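Local coordinates for antigen 43 (Escherichia coli, PDB 4KH3), which self-associates and probably drives bacterial clumping and biofilm formation through a Velcro-like mechanism, at residues Asn389-Leu400 and Asn408-Val419; Thr457-Leu466 and Asp475-Ala484. One frame throughout, in Å; residues are numbered along the deposited sequence.

Interaction 1: residues Asn389-Leu400 and Asn408-Val419; sequences NGGLFTARGGTL and NGAILTLSGKTV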
ATOM      1  N   ASN A 389      20.151  16.893  10.621  1.00 34.97           N
ATOM      2  CA  ASN A 389      21.145  16.526   9.620  1.00 27.40           C
ATOM      3  C   ASN A 389      20.460  16.085   8.336  1.00 36.70           C
ATOM      4  O   ASN A 389      20.368  14.894   8.047  1.00 39.75           O
ATOM      5  CB  ASN A 389      22.050  15.420  10.161  1.00 34.91           C
ATOM      6  CG  ASN A 389      23.232  15.121   9.247  1.00 43.44           C
ATOM      7  OD1 ASN A 389      23.751  16.000   8.565  1.00 43.90           O
ATOM      8  ND2 ASN A 389      23.664  13.869   9.240  1.00 45.60           N
ATOM      9  N   GLY A 390      19.963  17.053   7.577  1.00 30.14           N
ATOM     10  CA  GLY A 390      19.213  16.754   6.375  1.00 32.64           C
ATOM     11  C   GLY A 390      17.717  16.670   6.603  1.00 37.20           C
ATOM     12  O   GLY A 390      16.936  16.676   5.652  1.00 33.84           O
ATOM     13  N   GLY A 391      17.315  16.598   7.867  1.00 37.15           N
ATOM     14  CA  GLY A 391      15.906  16.509   8.207  1.00 29.17           C
ATOM     15  C   GLY A 391      15.154  17.832   8.225  1.00 33.01           C
ATOM     16  O   GLY A 391      15.638  18.861   7.740  1.00 34.63           O
ATOM     17  N   LEU A 392      13.950  17.794   8.785  1.00 30.68           N
ATOM     18  CA  LEU A 392      13.109  18.976   8.903  1.00 33.13           C
ATOM     19  C   LEU A 392      12.748  19.226  10.364  1.00 29.00           C
ATOM     20  O   LEU A 392      12.421  18.306  11.101  1.00 35.71           O
ATOM     21  CB  LEU A 392      11.840  18.814   8.064  1.00 22.39           C
ATOM     22  CG  LEU A 392      10.757  19.882   8.220  1.00 35.86           C
ATOM     23  CD1 LEU A 392      11.275  21.248   7.779  1.00 28.90           C
ATOM     24  CD2 LEU A 392       9.500  19.491   7.432  1.00 23.40           C
ATOM     25  N   PHE A 393      12.829  20.484  10.774  1.00 31.23           N
ATOM     26  CA  PHE A 393      12.413  20.900  12.101  1.00 26.69           C
ATOM     27  C   PHE A 393      11.483  22.068  11.889  1.00 28.05           C
ATOM     28  O   PHE A 393      11.852  23.054  11.248  1.00 32.53           O
ATOM     29  CB  PHE A 393      13.627  21.342  12.914  1.00 33.21           C
ATOM     30  CG  PHE A 393      13.340  21.597  14.368  1.00 31.72           C
ATOM     31  CD1 PHE A 393      12.452  22.594  14.762  1.00 29.82           C
ATOM     32  CD2 PHE A 393      13.995  20.870  15.344  1.00 31.68           C
ATOM     33  CE1 PHE A 393      12.209  22.844  16.100  1.00 31.12           C
ATOM     34  CE2 PHE A 393      13.757  21.114  16.683  1.00 32.61           C
ATOM     35  CZ  PHE A 393      12.862  22.104  17.061  1.00 27.00           C
ATOM     36  N   THR A 394      10.270  21.944  12.409  1.00 29.96           N
ATOM     37  CA  THR A 394       9.275  23.001  12.319  1.00 27.89           C
ATOM     38  C   THR A 394       8.965  23.487  13.729  1.00 36.78           C
ATOM     39  O   THR A 394       8.818  22.686  14.655  1.00 39.48           O
ATOM     40  CB  THR A 394       7.982  22.501  11.658  1.00 32.93           C
ATOM     41  OG1 THR A 394       8.289  21.943  10.375  1.00 33.23           O
ATOM     42  CG2 THR A 394       6.979  23.643  11.488  1.00 31.38           C
ATOM     43  N   ALA A 395       8.890  24.799  13.898  1.00 32.65           N
ATOM     44  CA  ALA A 395       8.577  25.373  15.195  1.00 32.10           C
ATOM     45  C   ALA A 395       7.415  26.355  15.068  1.00 32.32           C
ATOM     46  O   ALA A 395       7.480  27.305  14.294  1.00 33.38           O
ATOM     47  CB  ALA A 395       9.801  26.047  15.787  1.00 24.83           C
ATOM     48  N   ARG A 396       6.353  26.114  15.828  1.00 29.74           N
ATOM     49  CA  ARG A 396       5.195  26.996  15.826  1.00 38.37           C
ATOM     50  C   ARG A 396       5.353  28.040  16.926  1.00 39.15           C
ATOM     51  O   ARG A 396       4.528  28.942  17.082  1.00 46.33           O
ATOM     52  CB  ARG A 396       3.911  26.184  16.012  1.00 40.77           C
ATOM     53  CG  ARG A 396       3.797  25.013  15.040  1.00 46.52           C
ATOM     54  CD  ARG A 396       2.354  24.727  14.670  1.00 69.09           C
ATOM     55  NE  ARG A 396       1.584  24.267  15.820  1.00 78.62           N
ATOM     56  CZ  ARG A 396       1.150  23.020  15.979  1.00 84.18           C
ATOM     57  NH1 ARG A 396       1.399  22.104  15.049  1.00 70.63           N
ATOM     58  NH2 ARG A 396       0.458  22.692  17.064  1.00 85.64           N
ATOM     59  N   GLY A 397       6.438  27.905  17.680  1.00 36.70           N
ATOM     60  CA  GLY A 397       6.804  28.848  18.718  1.00 31.16           C
ATOM     61  C   GLY A 397       7.916  28.215  19.528  1.00 35.09           C
ATOM     62  O   GLY A 397       8.798  27.563  18.969  1.00 35.84           O
ATOM     63  N   GLY A 398       7.879  28.393  20.842  1.00 30.07           N
ATOM     64  CA  GLY A 398       8.791  27.677  21.714  1.00 30.79           C
ATOM     65  C   GLY A 398      10.223  28.173  21.734  1.00 33.28           C
ATOM     66  O   GLY A 398      10.521  29.287  21.294  1.00 35.63           O
ATOM     67  N   THR A 399      11.117  27.332  22.252  1.00 34.43           N
ATOM     68  CA  THR A 399      12.497  27.731  22.491  1.00 30.54           C
ATOM     69  C   THR A 399      13.473  26.675  22.027  1.00 35.65           C
ATOM     70  O   THR A 399      13.289  25.489  22.304  1.00 38.26           O
ATOM     71  CB  THR A 399      12.759  27.973  23.999  1.00 32.59           C
ATOM     72  OG1 THR A 399      11.920  29.029  24.481  1.00 40.02           O
ATOM     73  CG2 THR A 399      14.227  28.319  24.252  1.00 24.07           C
ATOM     74  N   LEU A 400      14.521  27.115  21.335  1.00 31.41           N
ATOM     75  CA  LEU A 400      15.646  26.262  21.003  1.00 32.32           C
ATOM     76  C   LEU A 400      16.701  26.494  22.064  1.00 30.72           C
ATOM     77  O   LEU A 400      16.965  27.636  22.433  1.00 39.19           O
ATOM     78  CB  LEU A 400      16.205  26.628  19.625  1.00 30.83           C
ATOM     79  CG  LEU A 400      15.187  26.507  18.498  1.00 38.24           C
ATOM     80  CD1 LEU A 400      15.736  27.065  17.186  1.00 25.63           C
ATOM     81  CD2 LEU A 400      14.740  25.051  18.351  1.00 29.99           C
ATOM     82  N   ASN A 408      23.858  19.741   6.360  1.00 33.46           N
ATOM     83  CA  ASN A 408      23.592  18.876   5.212  1.00 31.04           C
ATOM     84  C   ASN A 408      22.164  18.831   4.688  1.00 32.79           C
ATOM     85  O   ASN A 408      21.590  17.752   4.562  1.00 31.61           O
ATOM     86  CB  ASN A 408      24.016  17.452   5.553  1.00 31.77           C
ATOM     87  CG  ASN A 408      25.486  17.351   5.872  1.00 34.00           C
ATOM     88  OD1 ASN A 408      26.319  17.929   5.179  1.00 40.74           O
ATOM     89  ND2 ASN A 408      25.816  16.619   6.925  1.00 35.93           N
ATOM     90  N   GLY A 409      21.596  19.989   4.374  1.00 25.95           N
ATOM     91  CA  GLY A 409      20.271  20.031   3.792  1.00 29.00           C
ATOM     92  C   GLY A 409      19.185  20.262   4.821  1.00 33.51           C
ATOM     93  O   GLY A 409      17.995  20.233   4.502  1.00 36.31           O
ATOM     94  N   ALA A 410      19.600  20.491   6.062  1.00 29.22           N
ATOM     95  CA  ALA A 410      18.662  20.753   7.139  1.00 29.78           C
ATOM     96  C   ALA A 410      17.748  21.927   6.806  1.00 26.28           C
ATOM     97  O   ALA A 410      18.167  22.910   6.195  1.00 28.12           O
ATOM     98  CB  ALA A 410      19.411  21.011   8.430  1.00 28.37           C
ATOM     99  N   ILE A 411      16.489  21.807   7.193  1.00 28.33           N
ATOM    100  CA  ILE A 411      15.555  22.915   7.082  1.00 29.78           C
ATOM    101  C   ILE A 411      14.948  23.165   8.456  1.00 32.88           C
ATOM    102  O   ILE A 411      14.557  22.233   9.154  1.00 28.04           O
ATOM    103  CB  ILE A 411      14.438  22.632   6.068  1.00 23.77           C
ATOM    104  CG1 ILE A 411      15.013  22.494   4.659  1.00 31.12           C
ATOM    105  CG2 ILE A 411      13.391  23.735   6.101  1.00 23.98           C
ATOM    106  CD1 ILE A 411      13.947  22.258   3.594  1.00 23.84           C
ATOM    107  N   LEU A 412      14.910  24.432   8.844  1.00 33.33           N
ATOM    108  CA  LEU A 412      14.291  24.854  10.084  1.00 29.02           C
ATOM    109  C   LEU A 412      13.251  25.881   9.708  1.00 32.03           C
ATOM    110  O   LEU A 412      13.586  26.991   9.301  1.00 33.48           O
ATOM    111  CB  LEU A 412      15.332  25.458  11.020  1.00 32.94           C
ATOM    112  CG  LEU A 412      14.804  26.249  12.216  1.00 37.56           C
ATOM    113  CD1 LEU A 412      13.836  25.415  13.034  1.00 30.21           C
ATOM    114  CD2 LEU A 412      15.969  26.703  13.067  1.00 28.54           C
ATOM    115  N   THR A 413      11.988  25.483   9.810  1.00 36.94           N
ATOM    116  CA  THR A 413      10.864  26.313   9.403  1.00 28.93           C
ATOM    117  C   THR A 413      10.163  26.863  10.644  1.00 39.49           C
ATOM    118  O   THR A 413       9.769  26.106  11.527  1.00 36.07           O
ATOM    119  CB  THR A 413       9.856  25.498   8.552  1.00 34.66           C
ATOM    120  OG1 THR A 413      10.496  25.041   7.358  1.00 36.36           O
ATOM    121  CG2 THR A 413       8.651  26.339   8.164  1.00 35.48           C
ATOM    122  N   LEU A 414      10.018  28.183  10.709  1.00 36.96           N
ATOM    123  CA  LEU A 414       9.348  28.836  11.827  1.00 30.88           C
ATOM    124  C   LEU A 414       8.006  29.400  11.384  1.00 38.97           C
ATOM    125  O   LEU A 414       7.913  30.052  10.337  1.00 33.16           O
ATOM    126  CB  LEU A 414      10.215  29.972  12.365  1.00 31.82           C
ATOM    127  CG  LEU A 414      11.644  29.574  12.708  1.00 35.65           C
ATOM    128  CD1 LEU A 414      12.422  30.777  13.218  1.00 44.32           C
ATOM    129  CD2 LEU A 414      11.640  28.459  13.726  1.00 26.03           C
ATOM    130  N   SER A 415       6.963  29.151  12.172  1.00 37.84           N
ATOM    131  CA  SER A 415       5.635  29.660  11.832  1.00 40.63           C
ATOM    132  C   SER A 415       5.101  30.576  12.932  1.00 43.32           C
ATOM    133  O   SER A 415       3.987  31.097  12.840  1.00 47.23           O
ATOM    134  CB  SER A 415       4.651  28.522  11.485  1.00 34.75           C
ATOM    135  OG  SER A 415       4.392  27.663  12.589  1.00 48.67           O
ATOM    136  N   GLY A 416       5.915  30.784  13.962  1.00 45.00           N
ATOM    137  CA  GLY A 416       5.575  31.726  15.013  1.00 38.89           C
ATOM    138  C   GLY A 416       6.806  32.425  15.556  1.00 48.10           C
ATOM    139  O   GLY A 416       7.810  32.555  14.860  1.00 51.69           O
ATOM    140  N   LYS A 417       6.725  32.883  16.801  1.00 46.74           N
ATOM    141  CA  LYS A 417       7.871  33.483  17.461  1.00 38.20           C
ATOM    142  C   LYS A 417       8.623  32.421  18.241  1.00 38.52           C
ATOM    143  O   LYS A 417       8.109  31.857  19.211  1.00 51.13           O
ATOM    144  CB  LYS A 417       7.438  34.618  18.394  1.00 50.35           C
ATOM    145  CG  LYS A 417       6.469  35.621  17.767  1.00 60.08           C
ATOM    146  CD  LYS A 417       6.118  36.734  18.758  1.00 78.04           C
ATOM    147  CE  LYS A 417       4.774  37.387  18.440  1.00 78.09           C
ATOM    148  NZ  LYS A 417       4.769  38.093  17.128  1.00 71.13           N
ATOM    149  N   THR A 418       9.847  32.147  17.814  1.00 37.38           N
ATOM    150  CA  THR A 418      10.680  31.142  18.462  1.00 31.90           C
ATOM    151  C   THR A 418      11.812  31.892  19.150  1.00 35.70           C
ATOM    152  O   THR A 418      12.158  32.994  18.743  1.00 44.16           O
ATOM    153  CB  THR A 418      11.215  30.127  17.417  1.00 29.62           C
ATOM    154  OG1 THR A 418      10.109  29.477  16.776  1.00 28.78           O
ATOM    155  CG2 THR A 418      12.129  29.085  18.041  1.00 22.99           C
ATOM    156  N   VAL A 419      12.372  31.306  20.201  1.00 36.00           N
ATOM    157  CA  VAL A 419      13.388  31.969  20.992  1.00 31.76           C
ATOM    158  C   VAL A 419      14.677  31.165  20.974  1.00 34.40           C
ATOM    159  O   VAL A 419      14.654  29.946  21.110  1.00 42.32           O
ATOM    160  CB  VAL A 419      12.908  32.120  22.455  1.00 37.19           C
ATOM    161  CG1 VAL A 419      14.041  32.579  23.370  1.00 26.73           C
ATOM    162  CG2 VAL A 419      11.718  33.074  22.526  1.00 34.82           C
TER
HETATM  163  O   HOH W   1       4.911  31.635  19.168  1.00 45.03           O
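L392-A395 pairs in register with I411-L414 as parallel strands whose axes approach to 4.7 Å and are inclined by 12°, the backbone bonds alternating from I411 N to G391 O through to S415 N to A395 O. Facing residues then put their side chains on the same face. On the buried face F393 and L412 lie side by side: the leucine has CG anti to its own N (chi1 166°), which brings CD1 to 3.6 Å from CD1 of F393, approaching the ring obliquely. The other methyl of L412, CD2, meets CD1 of L400 tip to tip at 4.1 Å, so this leucine touches two walls of the interior. A395 CB rests against L414 CD2 at 3.7 Å. Such in-register stacking of successive coils is the signature of a right-handed parallel beta-helix, as expected for an autotransporter stalk of the pectate-lyase-like clan. Outside, L392 slants across I411, its CD1 3.7 Å from I411 CG2, while T413 turns its hydroxyl to Q434. The register slips by one residue at the corner, and a second ladder resumes with V419 N to G398 O and L400 N to V419 O. Within the corner, T418 OG1 donates to G397 O at 3.2 Å from above the carbonyl plane, and a water donates to K417 O and, weakly, to R396 O. At the other end N408 ND2 donates to N389 OD1, 2.7 Å away and in the carbonyl plane, with the two amides turned 56° apart; N389 passes the chain of bonds on through ND2 to E370.

Interaction 2: residues Thr457-Leu466 and Asp475-Ala484; sequences TTLTQKAVNL and DSTVTTDVIA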
ATOM      1  N   THR A 457      12.475  35.684   7.435  1.00 38.48           N
ATOM      2  CA  THR A 457      12.495  35.514   8.874  1.00 43.80           C
ATOM      3  C   THR A 457      12.801  36.851   9.541  1.00 41.31           C
ATOM      4  O   THR A 457      13.516  37.679   8.991  1.00 39.59           O
ATOM      5  CB  THR A 457      13.592  34.508   9.274  1.00 39.39           C
ATOM      6  OG1 THR A 457      13.402  33.287   8.550  1.00 48.96           O
ATOM      7  CG2 THR A 457      13.555  34.222  10.762  1.00 41.10           C
ATOM      8  N   THR A 458      12.243  37.077  10.719  1.00 40.82           N
ATOM      9  CA  THR A 458      12.752  38.140  11.552  1.00 32.98           C
ATOM     10  C   THR A 458      13.769  37.496  12.478  1.00 34.83           C
ATOM     11  O   THR A 458      13.411  36.741  13.370  1.00 45.25           O
ATOM     12  CB  THR A 458      11.641  38.837  12.340  1.00 36.27           C
ATOM     13  OG1 THR A 458      10.790  39.543  11.425  1.00 42.90           O
ATOM     14  CG2 THR A 458      12.237  39.827  13.324  1.00 27.62           C
ATOM     15  N   LEU A 459      15.044  37.780  12.238  1.00 41.25           N
ATOM     16  CA  LEU A 459      16.119  37.186  13.019  1.00 38.06           C
ATOM     17  C   LEU A 459      16.820  38.205  13.920  1.00 41.28           C
ATOM     18  O   LEU A 459      17.523  39.095  13.445  1.00 44.88           O
ATOM     19  CB  LEU A 459      17.133  36.520  12.094  1.00 32.46           C
ATOM     20  CG  LEU A 459      18.322  35.916  12.826  1.00 34.71           C
ATOM     21  CD1 LEU A 459      17.851  34.815  13.749  1.00 32.07           C
ATOM     22  CD2 LEU A 459      19.325  35.384  11.831  1.00 37.06           C
ATOM     23  N   THR A 460      16.618  38.071  15.225  1.00 39.98           N
ATOM     24  CA  THR A 460      17.273  38.935  16.186  1.00 27.94           C
ATOM     25  C   THR A 460      18.135  38.107  17.117  1.00 34.24           C
ATOM     26  O   THR A 460      17.635  37.330  17.926  1.00 41.06           O
ATOM     27  CB  THR A 460      16.267  39.709  17.016  1.00 31.41           C
ATOM     28  OG1 THR A 460      15.368  40.405  16.144  1.00 35.88           O
ATOM     29  CG2 THR A 460      16.995  40.704  17.907  1.00 36.88           C
ATOM     30  N   GLN A 461      19.440  38.269  16.985  1.00 29.63           N
ATOM     31  CA  GLN A 461      20.392  37.494  17.758  1.00 31.16           C
ATOM     32  C   GLN A 461      21.499  38.428  18.181  1.00 39.66           C
ATOM     33  O   GLN A 461      21.625  39.531  17.643  1.00 44.21           O
ATOM     34  CB  GLN A 461      20.969  36.354  16.918  1.00 39.62           C
ATOM     35  CG  GLN A 461      19.962  35.268  16.552  1.00 36.91           C
ATOM     36  CD  GLN A 461      19.552  34.418  17.747  1.00 41.76           C
ATOM     37  OE1 GLN A 461      20.157  33.376  18.017  1.00 30.56           O
ATOM     38  NE2 GLN A 461      18.526  34.866  18.474  1.00 39.17           N
ATOM     39  N   LYS A 462      22.297  37.994  19.146  1.00 41.27           N
ATOM     40  CA  LYS A 462      23.357  38.836  19.661  1.00 37.92           C
ATOM     41  C   LYS A 462      24.441  38.982  18.609  1.00 46.87           C
ATOM     42  O   LYS A 462      24.948  40.073  18.369  1.00 46.73           O
ATOM     43  CB  LYS A 462      23.949  38.236  20.927  1.00 35.88           C
ATOM     44  CG  LYS A 462      24.997  39.123  21.584  1.00 43.59           C
ATOM     45  CD  LYS A 462      25.995  38.296  22.394  1.00 58.76           C
ATOM     46  CE  LYS A 462      26.852  39.169  23.308  1.00 65.42           C
ATOM     47  NZ  LYS A 462      26.038  39.838  24.367  1.00 70.44           N
ATOM     48  N   ALA A 463      24.786  37.870  17.975  1.00 44.81           N
ATOM     49  CA  ALA A 463      25.867  37.859  17.008  1.00 45.15           C
ATOM     50  C   ALA A 463      25.699  36.693  16.056  1.00 48.04           C
ATOM     51  O   ALA A 463      25.208  35.636  16.441  1.00 48.20           O
ATOM     52  CB  ALA A 463      27.217  37.757  17.719  1.00 39.46           C
ATOM     53  N   VAL A 464      26.110  36.892  14.812  1.00 47.58           N
ATOM     54  CA  VAL A 464      26.238  35.789  13.882  1.00 41.47           C
ATOM     55  C   VAL A 464      27.717  35.612  13.588  1.00 40.63           C
ATOM     56  O   VAL A 464      28.331  36.473  12.979  1.00 41.38           O
ATOM     57  CB  VAL A 464      25.488  36.072  12.582  1.00 39.90           C
ATOM     58  CG1 VAL A 464      25.673  34.917  11.595  1.00 37.32           C
ATOM     59  CG2 VAL A 464      24.018  36.307  12.872  1.00 35.13           C
ATOM     60  N   ASN A 465      28.299  34.513  14.045  1.00 38.50           N
ATOM     61  CA  ASN A 465      29.701  34.256  13.764  1.00 34.44           C
ATOM     62  C   ASN A 465      29.867  33.576  12.415  1.00 44.23           C
ATOM     63  O   ASN A 465      29.760  32.352  12.305  1.00 45.14           O
ATOM     64  CB  ASN A 465      30.343  33.413  14.868  1.00 38.00           C
ATOM     65  CG  ASN A 465      30.345  34.115  16.211  1.00 41.03           C
ATOM     66  OD1 ASN A 465      31.035  35.119  16.403  1.00 47.98           O
ATOM     67  ND2 ASN A 465      29.580  33.584  17.156  1.00 40.43           N
ATOM     68  N   LEU A 466      30.122  34.380  11.387  1.00 40.76           N
ATOM     69  CA  LEU A 466      30.343  33.867  10.044  1.00 33.51           C
ATOM     70  C   LEU A 466      31.797  33.458   9.876  1.00 37.56           C
ATOM     71  O   LEU A 466      32.636  34.280   9.522  1.00 41.81           O
ATOM     72  CB  LEU A 466      29.964  34.933   9.019  1.00 36.45           C
ATOM     73  CG  LEU A 466      30.088  34.601   7.537  1.00 36.36           C
ATOM     74  CD1 LEU A 466      29.504  33.236   7.257  1.00 38.57           C
ATOM     75  CD2 LEU A 466      29.380  35.662   6.716  1.00 31.22           C
ATOM     76  N   ASP A 475      14.992  38.293   1.917  1.00 36.86           N
ATOM     77  CA  ASP A 475      13.713  38.816   2.413  1.00 37.55           C
ATOM     78  C   ASP A 475      13.559  38.794   3.940  1.00 34.50           C
ATOM     79  O   ASP A 475      12.481  38.500   4.454  1.00 36.47           O
ATOM     80  CB  ASP A 475      12.547  38.056   1.771  1.00 31.45           C
ATOM     81  CG  ASP A 475      12.453  38.281   0.272  1.00 41.74           C
ATOM     82  OD1 ASP A 475      12.958  39.317  -0.209  1.00 41.53           O
ATOM     83  OD2 ASP A 475      11.860  37.430  -0.429  1.00 39.93           O
ATOM     84  N   SER A 476      14.634  39.097   4.661  1.00 36.62           N
ATOM     85  CA  SER A 476      14.616  39.006   6.124  1.00 34.85           C
ATOM     86  C   SER A 476      14.929  40.316   6.844  1.00 37.39           C
ATOM     87  O   SER A 476      15.703  41.137   6.367  1.00 42.76           O
ATOM     88  CB  SER A 476      15.594  37.931   6.598  1.00 33.54           C
ATOM     89  OG  SER A 476      15.246  36.667   6.061  1.00 43.44           O
ATOM     90  N   THR A 477      14.320  40.501   8.003  1.00 39.29           N
ATOM     91  CA  THR A 477      14.659  41.619   8.864  1.00 33.80           C
ATOM     92  C   THR A 477      15.602  41.116   9.939  1.00 38.19           C
ATOM     93  O   THR A 477      15.178  40.464  10.895  1.00 40.15           O
ATOM     94  CB  THR A 477      13.413  42.201   9.530  1.00 40.23           C
ATOM     95  OG1 THR A 477      12.538  42.722   8.527  1.00 38.75           O
ATOM     96  CG2 THR A 477      13.788  43.310  10.488  1.00 30.42           C
ATOM     97  N   VAL A 478      16.884  41.418   9.781  1.00 34.53           N
ATOM     98  CA  VAL A 478      17.903  40.874  10.664  1.00 31.93           C
ATOM     99  C   VAL A 478      18.503  41.937  11.570  1.00 37.76           C
ATOM    100  O   VAL A 478      18.839  43.025  11.119  1.00 43.98           O
ATOM    101  CB  VAL A 478      19.022  40.230   9.849  1.00 35.91           C
ATOM    102  CG1 VAL A 478      20.058  39.590  10.768  1.00 31.52           C
ATOM    103  CG2 VAL A 478      18.433  39.211   8.890  1.00 28.77           C
ATOM    104  N   THR A 479      18.642  41.603  12.847  1.00 41.36           N
ATOM    105  CA  THR A 479      19.143  42.530  13.851  1.00 32.95           C
ATOM    106  C   THR A 479      20.205  41.836  14.714  1.00 40.23           C
ATOM    107  O   THR A 479      19.882  41.107  15.659  1.00 43.86           O
ATOM    108  CB  THR A 479      17.987  43.075  14.737  1.00 43.50           C
ATOM    109  OG1 THR A 479      16.972  43.686  13.915  1.00 37.48           O
ATOM    110  CG2 THR A 479      18.513  44.097  15.736  1.00 29.04           C
ATOM    111  N   THR A 480      21.473  42.070  14.387  1.00 37.89           N
ATOM    112  CA  THR A 480      22.578  41.320  14.980  1.00 33.68           C
ATOM    113  C   THR A 480      23.902  41.965  14.587  1.00 41.04           C
ATOM    114  O   THR A 480      23.932  42.930  13.823  1.00 44.42           O
ATOM    115  CB  THR A 480      22.584  39.856  14.460  1.00 41.11           C
ATOM    116  OG1 THR A 480      23.604  39.097  15.118  1.00 37.96           O
ATOM    117  CG2 THR A 480      22.852  39.827  12.965  1.00 39.09           C
ATOM    118  N   ASP A 481      24.995  41.427  15.114  1.00 34.94           N
ATOM    119  CA  ASP A 481      26.332  41.803  14.685  1.00 47.18           C
ATOM    120  C   ASP A 481      26.925  40.657  13.892  1.00 46.73           C
ATOM    121  O   ASP A 481      27.304  39.633  14.465  1.00 44.33           O
ATOM    122  CB  ASP A 481      27.240  42.079  15.890  1.00 50.40           C
ATOM    123  CG  ASP A 481      27.043  43.462  16.464  1.00 73.11           C
ATOM    124  OD1 ASP A 481      26.149  44.193  15.972  1.00 65.75           O
ATOM    125  OD2 ASP A 481      27.782  43.811  17.414  1.00 72.85           O
ATOM    126  N   VAL A 482      27.010  40.811  12.577  1.00 46.98           N
ATOM    127  CA  VAL A 482      27.678  39.792  11.784  1.00 44.53           C
ATOM    128  C   VAL A 482      29.186  39.933  11.940  1.00 42.48           C
ATOM    129  O   VAL A 482      29.758  40.956  11.586  1.00 45.50           O
ATOM    130  CB  VAL A 482      27.300  39.859  10.309  1.00 41.83           C
ATOM    131  CG1 VAL A 482      27.899  38.671   9.567  1.00 38.47           C
ATOM    132  CG2 VAL A 482      25.796  39.874  10.165  1.00 41.95           C
ATOM    133  N   ILE A 483      29.814  38.902  12.485  1.00 29.42           N
ATOM    134  CA  ILE A 483      31.241  38.899  12.708  1.00 33.52           C
ATOM    135  C   ILE A 483      31.899  37.906  11.758  1.00 41.55           C
ATOM    136  O   ILE A 483      31.895  36.698  12.011  1.00 44.38           O
ATOM    137  CB  ILE A 483      31.554  38.532  14.162  1.00 40.33           C
ATOM    138  CG1 ILE A 483      30.803  39.474  15.100  1.00 40.53           C
ATOM    139  CG2 ILE A 483      33.064  38.562  14.431  1.00 33.36           C
ATOM    140  CD1 ILE A 483      30.890  39.070  16.543  1.00 55.40           C
ATOM    141  N   ALA A 484      32.469  38.428  10.671  1.00 47.50           N
ATOM    142  CA  ALA A 484      33.021  37.596   9.596  1.00 41.12           C
ATOM    143  C   ALA A 484      34.525  37.364   9.668  1.00 40.38           C
ATOM    144  O   ALA A 484      35.274  38.138  10.265  1.00 45.45           O
ATOM    145  CB  ALA A 484      32.652  38.171   8.233  1.00 39.36           C
TER
HETATM  146  O   HOH W   2      15.215  41.733  13.495  1.00 40.16           O
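The flat amide of N465 lies alongside I483, its oxygen OD1 standing 4.0 Å from I483 CD1; its ND2 bonds weakly to E445. The amide of Q461 turns away from the partner coil: NE2 donates to T460 O at 2.7 Å, with that acceptor only 8° out of the amide plane, and OE1 takes a bond from N420. Between these amides the chain bends, and T480 sits at the bend: with OG1 anti to the backbone N (chi1 -176°), the hydroxyl comes 3.2 Å from A463 CA and bonds weakly to Q461 O, while CG2, left between N and carbonyl carbon, meets V464 CG2 at 3.7 Å, the side chains crossing at about a right angle. Before the corner, T460 and T479 stand side by side, bridged by a water that also donates to T477 O; the hydroxyl of T479 is bonded to N499 as well. S476 OG accepts T457 N in a nearly straight bond (168°) and also binds N474 O. One ladder of these beta-helix coils runs through T479 N to L459 O, the next through V464 N to D481 O and I483 N to V464 O, the register slipping by one between T460-T479 and V464-V482. Inward, V464 and L466 pack on L471 of strand 469-474 and V478 on L473, while strands 437-439 and 443-446 flank 458-461 and 463-466 as the preceding coil.

In the fold
Interactions 1 and 2 join successive coils of one beta-helix, with centres 16 Å apart and no direct touch. They share a face: strand 417-420 of interaction 1 pairs with 437-439, which pairs with 458-461 of interaction 2. Both are partly buried, each with an outward row that is mostly partly exposed. Interaction 1 adds the face of strands 392-395 and 410-414 and an aromatic ring inside; interaction 2, farther from the chain's centre, adds 463-466 paired with 481-484 and combines aliphatic side chains with buried polar ones such as Q461 and T480. Both slip by one residue at a corner where a threonine hydroxyl meets a carbonyl, but glycines G397, G398 and G416 line only that of interaction 1.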